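Local coordinates for protein predicted acyltransferase with acyl-CoA N-acyltransferase domain (Escherichia coli, PDB 4RS2) that binds coenzyme A and probably transfers acyl groups as a member of the GNAT N-acyltransferase family, with a reported influence on small-RNA silencing when overproduced, at residues A91-D96 with Q107-G112; P28-L33 with I70-F75; I19-P24 with L58-T63; G128-Y133 with A156-R161. All blocks are in the same frame, centred on the assembly; numbering follows the deposited sequence.

Contact 1: residues A91-D96 with Q107-G112. With COA (coenzyme A), chain C.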
# COMPACT_ATOMS: atom_id res chain seq x y z
N ALA A 91 -1.54 2.15 0.22
CA ALA A 91 -1.79 2.67 1.56
C ALA A 91 -2.97 1.96 2.13
O ALA A 91 -3.93 1.69 1.41
CB ALA A 91 -2.10 4.17 1.53
N PRO A 92 -2.93 1.60 3.40
CA PRO A 92 -1.80 1.70 4.31
C PRO A 92 -0.90 0.48 4.21
O PRO A 92 -1.17 -0.43 3.41
CB PRO A 92 -2.45 1.69 5.70
CG PRO A 92 -3.68 0.91 5.53
CD PRO A 92 -4.11 1.01 4.09
N LEU A 93 0.19 0.51 4.98
CA LEU A 93 1.15 -0.56 5.09
C LEU A 93 1.46 -0.69 6.56
O LEU A 93 1.91 0.26 7.20
CB LEU A 93 2.43 -0.24 4.32
CG LEU A 93 3.59 -1.23 4.52
CD1 LEU A 93 3.17 -2.59 3.99
CD2 LEU A 93 4.86 -0.73 3.82
N ALA A 94 1.23 -1.87 7.11
CA ALA A 94 1.43 -2.08 8.53
C ALA A 94 1.87 -3.48 8.87
O ALA A 94 1.40 -4.44 8.29
CB ALA A 94 0.15 -1.76 9.28
N VAL A 95 2.79 -3.54 9.82
CA VAL A 95 3.19 -4.82 10.40
C VAL A 95 3.06 -4.71 11.92
O VAL A 95 3.49 -3.71 12.52
CB VAL A 95 4.61 -5.20 9.97
CG1 VAL A 95 5.11 -6.41 10.74
CG2 VAL A 95 4.67 -5.42 8.47
N ASP A 96 2.44 -5.74 12.52
CA ASP A 96 2.26 -5.77 13.97
C ASP A 96 3.61 -5.63 14.67
O ASP A 96 4.57 -6.24 14.26
CB ASP A 96 1.59 -7.08 14.38
CG ASP A 96 1.18 -7.10 15.84
OD1 ASP A 96 2.03 -6.90 16.74
OD2 ASP A 96 -0.01 -7.41 16.13
N GLN A 107 8.18 -7.97 1.97
CA GLN A 107 7.45 -9.04 1.28
C GLN A 107 6.05 -8.62 0.84
O GLN A 107 5.62 -8.97 -0.25
CB GLN A 107 7.37 -10.27 2.16
CG GLN A 107 8.73 -10.91 2.36
CD GLN A 107 8.79 -11.94 3.48
OE1 GLN A 107 8.00 -11.93 4.43
NE2 GLN A 107 9.79 -12.81 3.40
N LEU A 108 5.32 -7.93 1.70
CA LEU A 108 3.97 -7.49 1.34
C LEU A 108 4.00 -6.54 0.15
O LEU A 108 3.18 -6.64 -0.78
CB LEU A 108 3.34 -6.80 2.54
CG LEU A 108 2.84 -7.70 3.67
CD1 LEU A 108 2.60 -6.92 4.93
CD2 LEU A 108 1.56 -8.36 3.22
N VAL A 109 4.93 -5.61 0.17
CA VAL A 109 5.02 -4.68 -0.94
C VAL A 109 5.44 -5.41 -2.22
O VAL A 109 4.86 -5.21 -3.30
CB VAL A 109 6.00 -3.53 -0.61
CG1 VAL A 109 6.20 -2.60 -1.81
CG2 VAL A 109 5.49 -2.77 0.60
N TYR A 110 6.43 -6.28 -2.11
CA TYR A 110 6.90 -7.00 -3.30
C TYR A 110 5.78 -7.82 -3.92
O TYR A 110 5.56 -7.78 -5.12
CB TYR A 110 8.11 -7.92 -3.00
CG TYR A 110 8.59 -8.60 -4.27
CD1 TYR A 110 9.49 -7.96 -5.10
CD2 TYR A 110 8.13 -9.84 -4.64
CE1 TYR A 110 9.91 -8.54 -6.29
CE2 TYR A 110 8.55 -10.44 -5.81
CZ TYR A 110 9.45 -9.78 -6.64
OH TYR A 110 9.90 -10.37 -7.83
N GLU A 111 5.08 -8.60 -3.08
CA GLU A 111 4.01 -9.46 -3.58
C GLU A 111 2.86 -8.62 -4.11
O GLU A 111 2.24 -8.98 -5.10
CB GLU A 111 3.51 -10.46 -2.52
CG GLU A 111 2.34 -11.31 -3.03
CD GLU A 111 2.06 -12.57 -2.22
OE1 GLU A 111 2.93 -13.04 -1.45
OE2 GLU A 111 0.94 -13.12 -2.40
N GLY A 112 2.57 -7.51 -3.45
CA GLY A 112 1.51 -6.61 -3.93
C GLY A 112 1.80 -6.14 -5.35
O GLY A 112 0.97 -6.23 -6.26
N1A COA C . 12.16 4.03 8.19
C2A COA C . 13.02 3.57 7.25
N3A COA C . 13.17 2.26 6.97
C4A COA C . 12.41 1.35 7.63
C5A COA C . 11.46 1.76 8.64
C6A COA C . 11.35 3.20 8.90
N6A COA C . 10.47 3.63 9.82
N7A COA C . 10.87 0.66 9.13
C8A COA C . 11.40 -0.39 8.46
N9A COA C . 12.33 0.01 7.61
C1B COA C . 13.10 -0.83 6.69
C2B COA C . 13.79 -2.03 7.31
O2B COA C . 14.99 -1.66 8.01
C3B COA C . 14.01 -2.89 6.10
O3B COA C . 15.12 -2.39 5.35
P3B COA C . 15.83 -3.25 4.18
O7A COA C . 14.95 -4.44 3.86
O8A COA C . 16.07 -2.32 3.05
O9A COA C . 17.13 -3.65 4.80
C4B COA C . 12.75 -2.64 5.28
O4B COA C . 12.17 -1.42 5.77
C5B COA C . 11.74 -3.77 5.40
O5B COA C . 11.52 -4.07 6.78
P1A COA C . 10.43 -5.13 7.30
O1A COA C . 11.00 -5.95 8.41
O2A COA C . 9.82 -5.76 6.08
O3A COA C . 9.30 -4.16 7.93
P2A COA C . 9.00 -3.79 9.46
O4A COA C . 8.58 -4.97 10.24
O5A COA C . 10.15 -3.00 10.06
O6A COA C . 7.70 -2.87 9.24
CBP COA C . 6.47 -0.79 9.04
CCP COA C . 7.79 -1.51 8.81
CDP COA C . 6.59 0.67 8.62
CEP COA C . 5.45 -1.49 8.16
CAP COA C . 6.13 -0.92 10.53
OAP COA C . 7.15 -0.31 11.35
C9P COA C . 4.78 -0.36 10.91
O9P COA C . 3.73 -1.01 10.75
N8P COA C . 4.80 0.83 11.51
C7P COA C . 3.59 1.45 12.02
C6P COA C . 2.86 2.17 10.91
C5P COA C . 3.69 3.35 10.46
O5P COA C . 4.33 3.32 9.42
N4P COA C . 3.66 4.42 11.25
C3P COA C . 4.29 5.68 10.89
C2P COA C . 3.30 6.83 11.04
S1P COA C . 3.48 8.02 9.69

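Contact 2: residues P28-L33 with I70-F75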
# COMPACT_ATOMS: atom_id res chain seq x y z
N PRO A 28 -12.15 -7.66 10.50
CA PRO A 28 -11.98 -7.22 11.88
C PRO A 28 -10.53 -7.27 12.33
O PRO A 28 -10.09 -6.41 13.08
CB PRO A 28 -12.83 -8.22 12.70
CG PRO A 28 -13.74 -8.86 11.73
CD PRO A 28 -13.13 -8.76 10.37
N GLY A 29 -9.80 -8.28 11.88
CA GLY A 29 -8.38 -8.41 12.21
C GLY A 29 -7.56 -7.30 11.61
O GLY A 29 -6.64 -6.78 12.24
N ILE A 30 -7.85 -6.97 10.35
CA ILE A 30 -7.20 -5.86 9.68
C ILE A 30 -7.49 -4.58 10.46
O ILE A 30 -6.58 -3.76 10.70
CB ILE A 30 -7.66 -5.75 8.22
CG1 ILE A 30 -7.18 -6.97 7.40
CG2 ILE A 30 -7.14 -4.50 7.56
CD1 ILE A 30 -7.93 -7.16 6.12
N ASP A 31 -8.76 -4.40 10.84
CA ASP A 31 -9.13 -3.18 11.54
C ASP A 31 -8.38 -3.04 12.83
O ASP A 31 -7.90 -1.93 13.15
CB ASP A 31 -10.63 -3.13 11.79
CG ASP A 31 -11.12 -1.75 12.23
OD1 ASP A 31 -11.40 -0.91 11.35
OD2 ASP A 31 -11.28 -1.51 13.44
N ALA A 32 -8.21 -4.15 13.56
CA ALA A 32 -7.56 -4.11 14.85
C ALA A 32 -6.09 -3.82 14.66
O ALA A 32 -5.51 -3.05 15.42
CB ALA A 32 -7.77 -5.41 15.61
N LEU A 33 -5.48 -4.45 13.65
CA LEU A 33 -4.08 -4.15 13.34
C LEU A 33 -3.85 -2.67 13.01
O LEU A 33 -2.88 -2.05 13.49
CB LEU A 33 -3.62 -5.00 12.17
CG LEU A 33 -2.22 -4.71 11.66
CD1 LEU A 33 -1.12 -5.09 12.67
CD2 LEU A 33 -2.05 -5.46 10.36
N ILE A 70 -1.34 -10.15 11.02
CA ILE A 70 -0.17 -9.52 11.62
C ILE A 70 0.49 -8.54 10.65
O ILE A 70 1.47 -7.87 10.99
CB ILE A 70 0.88 -10.60 12.01
CG1 ILE A 70 1.42 -11.39 10.79
CG2 ILE A 70 0.26 -11.61 12.97
CD1 ILE A 70 2.66 -12.24 11.01
N GLY A 71 -0.05 -8.43 9.44
CA GLY A 71 0.45 -7.47 8.49
C GLY A 71 -0.55 -7.19 7.41
O GLY A 71 -1.40 -8.03 7.11
N TYR A 72 -0.44 -6.03 6.78
CA TYR A 72 -1.39 -5.64 5.79
C TYR A 72 -0.86 -4.61 4.84
O TYR A 72 -0.11 -3.71 5.26
CB TYR A 72 -2.62 -5.05 6.47
CG TYR A 72 -3.80 -4.75 5.53
CD1 TYR A 72 -4.48 -5.75 4.88
CD2 TYR A 72 -4.24 -3.46 5.34
CE1 TYR A 72 -5.55 -5.47 4.05
CE2 TYR A 72 -5.34 -3.19 4.54
CZ TYR A 72 -5.98 -4.18 3.89
OH TYR A 72 -7.08 -3.87 3.07
N VAL A 73 -1.27 -4.73 3.58
CA VAL A 73 -1.02 -3.65 2.59
C VAL A 73 -2.22 -3.58 1.68
O VAL A 73 -2.84 -4.61 1.38
CB VAL A 73 0.28 -3.81 1.79
CG1 VAL A 73 0.24 -5.07 0.91
CG2 VAL A 73 0.55 -2.53 0.98
N ALA A 74 -2.61 -2.35 1.32
CA ALA A 74 -3.75 -2.14 0.45
C ALA A 74 -3.42 -1.16 -0.69
O ALA A 74 -2.48 -0.35 -0.64
CB ALA A 74 -4.94 -1.61 1.23
N PHE A 75 -4.23 -1.28 -1.73
CA PHE A 75 -4.10 -0.51 -2.94
C PHE A 75 -5.48 -0.05 -3.35
O PHE A 75 -6.45 -0.80 -3.20
CB PHE A 75 -3.51 -1.38 -4.05
CG PHE A 75 -2.16 -1.95 -3.72
CD1 PHE A 75 -0.99 -1.25 -4.01
CD2 PHE A 75 -2.06 -3.20 -3.13
CE1 PHE A 75 0.23 -1.79 -3.73
CE2 PHE A 75 -0.80 -3.72 -2.82
CZ PHE A 75 0.33 -3.00 -3.11

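Contact 3: residues I19-P24 with L58-T63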
# COMPACT_ATOMS: atom_id res chain seq x y z
N ILE A 19 1.39 -14.94 3.25
CA ILE A 19 0.82 -13.74 2.68
C ILE A 19 -0.18 -14.19 1.64
O ILE A 19 0.08 -15.11 0.87
CB ILE A 19 1.92 -12.86 2.07
CG1 ILE A 19 2.82 -12.33 3.18
CG2 ILE A 19 1.31 -11.73 1.26
CD1 ILE A 19 4.04 -11.61 2.66
N ARG A 20 -1.37 -13.61 1.66
CA ARG A 20 -2.40 -13.94 0.67
C ARG A 20 -3.33 -12.76 0.55
O ARG A 20 -3.27 -11.84 1.37
CB ARG A 20 -3.20 -15.16 1.13
CG ARG A 20 -3.82 -14.99 2.49
CD ARG A 20 -4.88 -16.06 2.77
NE ARG A 20 -5.35 -15.89 4.14
CZ ARG A 20 -6.24 -14.98 4.54
NH1 ARG A 20 -6.78 -14.11 3.68
NH2 ARG A 20 -6.54 -14.91 5.83
N VAL A 21 -4.19 -12.80 -0.46
CA VAL A 21 -5.19 -11.77 -0.70
C VAL A 21 -6.17 -11.84 0.45
O VAL A 21 -6.50 -12.91 0.94
CB VAL A 21 -5.93 -12.02 -2.04
CG1 VAL A 21 -7.11 -11.05 -2.23
CG2 VAL A 21 -4.94 -11.88 -3.18
N GLU A 22 -6.60 -10.68 0.92
CA GLU A 22 -7.52 -10.63 2.01
C GLU A 22 -8.86 -11.22 1.59
O GLU A 22 -9.19 -11.25 0.41
CB GLU A 22 -7.72 -9.19 2.47
CG GLU A 22 -8.68 -8.36 1.67
CD GLU A 22 -8.95 -7.02 2.35
OE1 GLU A 22 -8.07 -6.18 2.33
OE2 GLU A 22 -10.04 -6.81 2.90
N ILE A 23 -9.61 -11.70 2.57
CA ILE A 23 -10.97 -12.21 2.38
C ILE A 23 -11.85 -11.55 3.45
O ILE A 23 -11.36 -10.90 4.38
CB ILE A 23 -11.02 -13.75 2.38
CG1 ILE A 23 -10.51 -14.32 3.70
CG2 ILE A 23 -10.20 -14.30 1.20
CD1 ILE A 23 -10.62 -15.84 3.81
N PRO A 24 -13.17 -11.71 3.33
CA PRO A 24 -14.07 -11.00 4.27
C PRO A 24 -13.84 -11.20 5.75
O PRO A 24 -13.95 -10.23 6.54
CB PRO A 24 -15.44 -11.54 3.89
CG PRO A 24 -15.31 -11.76 2.43
CD PRO A 24 -13.93 -12.33 2.24
N LEU A 58 -6.93 -4.01 -4.15
CA LEU A 58 -6.26 -5.22 -3.71
C LEU A 58 -5.78 -4.98 -2.28
O LEU A 58 -5.34 -3.89 -1.96
CB LEU A 58 -5.07 -5.56 -4.63
CG LEU A 58 -4.22 -6.78 -4.24
CD1 LEU A 58 -5.05 -8.05 -4.37
CD2 LEU A 58 -2.99 -6.86 -5.12
N GLY A 59 -5.94 -6.00 -1.45
CA GLY A 59 -5.42 -6.00 -0.09
C GLY A 59 -4.75 -7.34 0.13
O GLY A 59 -5.24 -8.36 -0.34
N LEU A 60 -3.60 -7.32 0.79
CA LEU A 60 -2.87 -8.54 1.10
C LEU A 60 -2.66 -8.54 2.57
O LEU A 60 -2.32 -7.50 3.17
CB LEU A 60 -1.49 -8.59 0.41
CG LEU A 60 -1.39 -8.61 -1.12
CD1 LEU A 60 0.03 -8.93 -1.51
CD2 LEU A 60 -2.32 -9.61 -1.76
N VAL A 61 -2.89 -9.72 3.16
CA VAL A 61 -2.65 -9.90 4.58
C VAL A 61 -1.50 -10.84 4.80
O VAL A 61 -1.27 -11.74 3.98
CB VAL A 61 -3.87 -10.49 5.37
CG1 VAL A 61 -5.03 -9.53 5.41
CG2 VAL A 61 -4.32 -11.81 4.80
N ALA A 62 -0.78 -10.60 5.89
CA ALA A 62 0.21 -11.55 6.40
C ALA A 62 -0.47 -12.11 7.65
O ALA A 62 -1.04 -11.35 8.46
CB ALA A 62 1.50 -10.87 6.77
N THR A 63 -0.42 -13.42 7.83
CA THR A 63 -1.06 -14.04 8.99
C THR A 63 -0.10 -14.96 9.71
O THR A 63 0.86 -15.43 9.13
CB THR A 63 -2.30 -14.84 8.59
OG1 THR A 63 -1.91 -15.92 7.74
CG2 THR A 63 -3.31 -13.95 7.90
O HOH W 1 -4.40 -17.03 6.71

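Contact 4: residues G128-Y133 with A156-R161. With COA (coenzyme A), chain C.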
# COMPACT_ATOMS: atom_id res chain seq x y z
N GLY A 128 4.85 8.67 1.67
CA GLY A 128 5.52 8.25 2.87
C GLY A 128 6.99 8.60 2.84
O GLY A 128 7.47 9.22 1.91
N ASP A 129 7.68 8.18 3.88
CA ASP A 129 9.07 8.49 4.03
C ASP A 129 9.88 7.81 2.92
O ASP A 129 9.86 6.60 2.80
CB ASP A 129 9.53 7.96 5.41
CG ASP A 129 10.89 8.48 5.81
OD1 ASP A 129 11.72 8.87 4.93
OD2 ASP A 129 11.14 8.47 7.04
N PRO A 130 10.63 8.60 2.13
CA PRO A 130 11.42 7.94 1.08
C PRO A 130 12.50 7.02 1.63
O PRO A 130 12.93 6.11 0.95
CB PRO A 130 12.04 9.10 0.30
CG PRO A 130 11.69 10.33 1.02
CD PRO A 130 10.64 10.06 2.03
N ALA A 131 12.93 7.25 2.86
CA ALA A 131 13.93 6.38 3.48
C ALA A 131 13.36 4.97 3.65
O ALA A 131 14.11 3.99 3.75
CB ALA A 131 14.40 6.97 4.80
N LEU A 132 12.04 4.86 3.70
CA LEU A 132 11.42 3.55 3.72
C LEU A 132 11.16 3.07 2.29
O LEU A 132 11.69 2.03 1.87
CB LEU A 132 10.12 3.61 4.51
CG LEU A 132 9.19 2.41 4.44
CD1 LEU A 132 9.91 1.20 4.99
CD2 LEU A 132 7.91 2.64 5.19
N TYR A 133 10.36 3.82 1.54
CA TYR A 133 9.91 3.33 0.23
C TYR A 133 10.95 3.21 -0.85
O TYR A 133 10.81 2.40 -1.76
CB TYR A 133 8.65 4.09 -0.25
CG TYR A 133 7.52 3.81 0.70
CD1 TYR A 133 6.84 2.61 0.65
CD2 TYR A 133 7.19 4.71 1.72
CE1 TYR A 133 5.84 2.33 1.56
CE2 TYR A 133 6.17 4.45 2.61
CZ TYR A 133 5.52 3.24 2.54
OH TYR A 133 4.51 2.93 3.45
N ALA A 156 7.73 13.36 -0.26
CA ALA A 156 7.18 12.08 0.19
C ALA A 156 6.37 11.35 -0.87
O ALA A 156 6.13 10.15 -0.75
CB ALA A 156 6.32 12.30 1.43
N PHE A 157 5.91 12.06 -1.91
CA PHE A 157 5.10 11.40 -2.94
C PHE A 157 6.01 10.66 -3.89
O PHE A 157 6.97 11.24 -4.42
CB PHE A 157 4.20 12.37 -3.69
CG PHE A 157 3.19 11.70 -4.57
CD1 PHE A 157 2.36 10.71 -4.07
CD2 PHE A 157 3.03 12.07 -5.90
CE1 PHE A 157 1.42 10.12 -4.85
CE2 PHE A 157 2.06 11.46 -6.68
CZ PHE A 157 1.26 10.48 -6.16
N GLN A 158 5.75 9.36 -4.04
CA GLN A 158 6.64 8.47 -4.79
C GLN A 158 5.91 7.54 -5.74
O GLN A 158 4.70 7.34 -5.65
CB GLN A 158 7.45 7.63 -3.79
CG GLN A 158 8.41 8.47 -2.92
CD GLN A 158 8.87 7.77 -1.67
OE1 GLN A 158 9.78 6.96 -1.69
NE2 GLN A 158 8.24 8.10 -0.55
N VAL A 159 6.67 6.98 -6.68
CA VAL A 159 6.10 6.13 -7.71
C VAL A 159 7.02 4.95 -8.01
O VAL A 159 8.26 5.05 -7.93
CB VAL A 159 5.84 6.95 -8.99
CG1 VAL A 159 7.14 7.47 -9.58
CG2 VAL A 159 5.03 6.15 -9.99
N HIS A 160 6.39 3.82 -8.33
CA HIS A 160 7.07 2.60 -8.74
C HIS A 160 6.39 2.11 -10.01
O HIS A 160 5.25 1.71 -9.98
CB HIS A 160 6.96 1.52 -7.65
CG HIS A 160 7.94 0.38 -7.81
ND1 HIS A 160 8.09 -0.34 -8.97
CD2 HIS A 160 8.81 -0.16 -6.92
CE1 HIS A 160 9.04 -1.26 -8.81
NE2 HIS A 160 9.47 -1.19 -7.56
N ARG A 161 7.10 2.13 -11.13
CA ARG A 161 6.55 1.65 -12.37
C ARG A 161 6.45 0.14 -12.30
O ARG A 161 7.27 -0.51 -11.64
CB ARG A 161 7.48 2.02 -13.53
CG ARG A 161 8.78 1.24 -13.60
CD ARG A 161 9.69 1.89 -14.61
NE ARG A 161 10.27 3.11 -14.04
CZ ARG A 161 11.17 3.87 -14.65
NH1 ARG A 161 11.57 3.60 -15.92
NH2 ARG A 161 11.66 4.95 -14.01
N1A COA C . 12.16 4.03 8.19
C2A COA C . 13.02 3.57 7.25
N3A COA C . 13.17 2.26 6.97
C4A COA C . 12.41 1.35 7.63
C5A COA C . 11.46 1.76 8.64
C6A COA C . 11.35 3.20 8.90
N6A COA C . 10.47 3.63 9.82
N7A COA C . 10.87 0.66 9.13
C8A COA C . 11.40 -0.39 8.46
N9A COA C . 12.33 0.01 7.61
C1B COA C . 13.10 -0.83 6.69
C2B COA C . 13.79 -2.03 7.31
O2B COA C . 14.99 -1.66 8.01
C3B COA C . 14.01 -2.89 6.10
O3B COA C . 15.12 -2.39 5.35
P3B COA C . 15.83 -3.25 4.18
O7A COA C . 14.95 -4.44 3.86
O8A COA C . 16.07 -2.32 3.05
O9A COA C . 17.13 -3.65 4.80
C4B COA C . 12.75 -2.64 5.28
O4B COA C . 12.17 -1.42 5.77
C5B COA C . 11.74 -3.77 5.40
O5B COA C . 11.52 -4.07 6.78
P1A COA C . 10.43 -5.13 7.30
O1A COA C . 11.00 -5.95 8.41
O2A COA C . 9.82 -5.76 6.08
O3A COA C . 9.30 -4.16 7.93
P2A COA C . 9.00 -3.79 9.46
O4A COA C . 8.58 -4.97 10.24
O5A COA C . 10.15 -3.00 10.06
O6A COA C . 7.70 -2.87 9.24
CBP COA C . 6.47 -0.79 9.04
CCP COA C . 7.79 -1.51 8.81
CDP COA C . 6.59 0.67 8.62
CEP COA C . 5.45 -1.49 8.16
CAP COA C . 6.13 -0.92 10.53
OAP COA C . 7.15 -0.31 11.35
C9P COA C . 4.78 -0.36 10.91
O9P COA C . 3.73 -1.01 10.75
N8P COA C . 4.80 0.83 11.51
C7P COA C . 3.59 1.45 12.02
C6P COA C . 2.86 2.17 10.91
C5P COA C . 3.69 3.35 10.46
O5P COA C . 4.33 3.32 9.42
N4P COA C . 3.66 4.42 11.25
C3P COA C . 4.29 5.68 10.89
C2P COA C . 3.30 6.83 11.04
S1P COA C . 3.48 8.02 9.69

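Contact 1: residues A91-D96 with Q107-G112
Apolar packing joins Leu93 of the strand to Val109 of the helix. The two side chains cross at about a right angle, and the forked end of Leu93 reaches across so that CD2 lies 3.9 Å from Val109 CG2. Val109 can offer this branch because its CG1 stands opposite the backbone N (chi1 176°), leaving CG2 beside that nitrogen. Leu108 fills the next place along: its CD1 lies 4.4 Å from Val95 CG2, a looser van der Waals approach. Branched aliphatic residues suit this buried layer, where a helix must rest on a sheet without polar partners. Strand 87-95, helix 104-118 and strand 123-127 form a beta-alpha-beta unit, the cofactor-binding core of the GNAT fold, and this contact lies inside it.

Within these two segments the cofactor's polar contact is a backbone one. Val95 N donates an almost straight hydrogen bond of 2.9 Å (170°) to O9P of coenzyme A, holding the pantetheine arm along the strand as a further strand would be held. Val95 CG2 adds dispersion, 4.0 Å from the cofactor's CEP. Gly101 and Gly103, before the helix, bind the same cofactor through backbone N-H groups, and Arg106 and Arg135 through their side chains.

Contact 2: residues P28-L33 with I70-F75
With CG2 of Ile30 standing opposite the backbone N and CG1 beside it (chi1 -67°), both branches of this isoleucine can bear on Tyr72. The tyrosine brings its ring up to meet them, its CG turned away from its own nitrogen and lying beside the carbonyl carbon. This is helix-on-sheet packing in the acetyltransferase fold: the helical segment 28-33 crosses the strand segment 70-75 at 94°, and a few side chains fill the gap.

Ile30 CG2 sits over the middle of the phenol ring, 3.6 Å from the centroid of the Tyr72 ring and only 5° from its normal, a CH-pi contact. That methyl alone caps the face. CG1 and CD1 of the same residue lie outboard of the ring, near Tyr72 CD1 and CE1, with Ile30 CD1 3.6 Å from Tyr72 CE1. A beta-branched residue with a long arm thus meets both the face and the rim. At the far end of the ring the phenol is not left in an apolar setting, since Tyr72 OH hydrogen-bonds to Glu22. Val47 and Arg51 of helix 42-53 also touch the tyrosine.

Leu33 lies about one helical turn further on and reaches the strand backbone. There Ile70 and Gly71 together face Ala62 as a classic beta bulge, and the side chain of Ile70 leaves on the other side. Leu33 CD2 comes to 3.7 Å from Gly71 N and to 4.0 Å from Tyr72 CB.

Contact 3: residues I19-P24 with L58-T63
The guanidinium of Arg20 has the methyl CG2 of Val61 over one face, 3.5 Å above its plane and toward the rim, while a water lies at its edge in the plane. That water accepts from Arg20 NE and is also hydrogen-bonded to Thr63 OG1. Arg20 NH1 gives a 3.0 Å bond to Val21 O, and it also forms a salt bridge with Asp26. Arginine fits here because its aliphatic chain runs alongside Val61 while its charged end stays among polar partners.

The backbones pair in antiparallel fashion. Arg20 and Val61 are a hydrogen-bonded pair, with Val61 N donating to Arg20 O at 2.8 Å and Arg20 N returning a bond to Val61 O. Glu22 N continues the pattern, donating to Gly59 O at 3.0 Å. Glycine leaves room for the Glu22 carboxylate, whose OE1 comes to 3.6 Å from Gly59 CA and is hydrogen-bonded to Tyr72.

Ile19 and Ala62 pack together on the face opposite Arg20 and Val61. Separately, Val21 CG2 lies 3.7 Å from Leu60 CD2. Ile19 and Leu60 also touch helix 104-118. Strand 18-21 is thus added antiparallel to strand 58-63, in keeping with the N-terminal edge strand of the GNAT sheet.

Contact 4: residues G128-Y133 with A156-R161
Gln158 reaches from its strand to the start of helix 130-133, where it meets Pro130 and Tyr133, and to the Gly128 before it. From CB the chain runs extended through CG to CD (chi2 162°), long enough to span the gap. CD lies 3.8 Å from Pro130 CA, and OE1 touches both Pro130 CA and Tyr133 CB, at 3.4 Å from each, so the oxygen rests on the carbon surface of the helix start. NE2 turns back to its own strand and donates to Ala156 O at 2.9 Å, a nearly straight bond (175°) with the acceptor in the plane of the amide. Gln158 NE2 also lies 2.8 Å from Gly128 O, at an angle too poor for a hydrogen bond. Glutamine suits the place because it has the length to cross and a flat amide whose N-H can return to the backbone.

Ala156 O is gripped twice: Gly128 N also donates to it, at 3.1 Å, and the two donors come from opposite faces of the carbonyl plane. Ala156 CB, a small side chain, lies 3.3 Å from Gly128 O.

Asp129 occupies the N-cap of the short helix, its OD1 accepting from Ala131 N. Leu132 CD1 lies 3.5 Å from O4B of coenzyme A. Here a capped helix after strand 123-127 is tied to strand 157-161, antiparallel to strand 123-127, and forms one wall of the coenzyme A pocket.

All four contacts reach one mixed sheet. Contacts 1 and 2 meet on neighbouring strands, their centres 9 Å apart, where Asp96 N probably hydrogen-bonds to Ile70 O (2.8 Å). Contact 3 continues outward, its centre 8 Å from that of contact 2, and Ile70 N probably hydrogen-bonds to Ala62 O at 2.8 Å. Helix 104-118 bridges contacts 1 and 3, with Gly112 N lying 3.5 Å from Leu60 CD1. Contact 4 stands on the far side of the chain's centre, about 20 Å from contact 2 between centres. Coenzyme A links contacts 1 and 4, whose segments also touch directly where Leu93 CD2 meets Tyr133 OH at 3.7 Å.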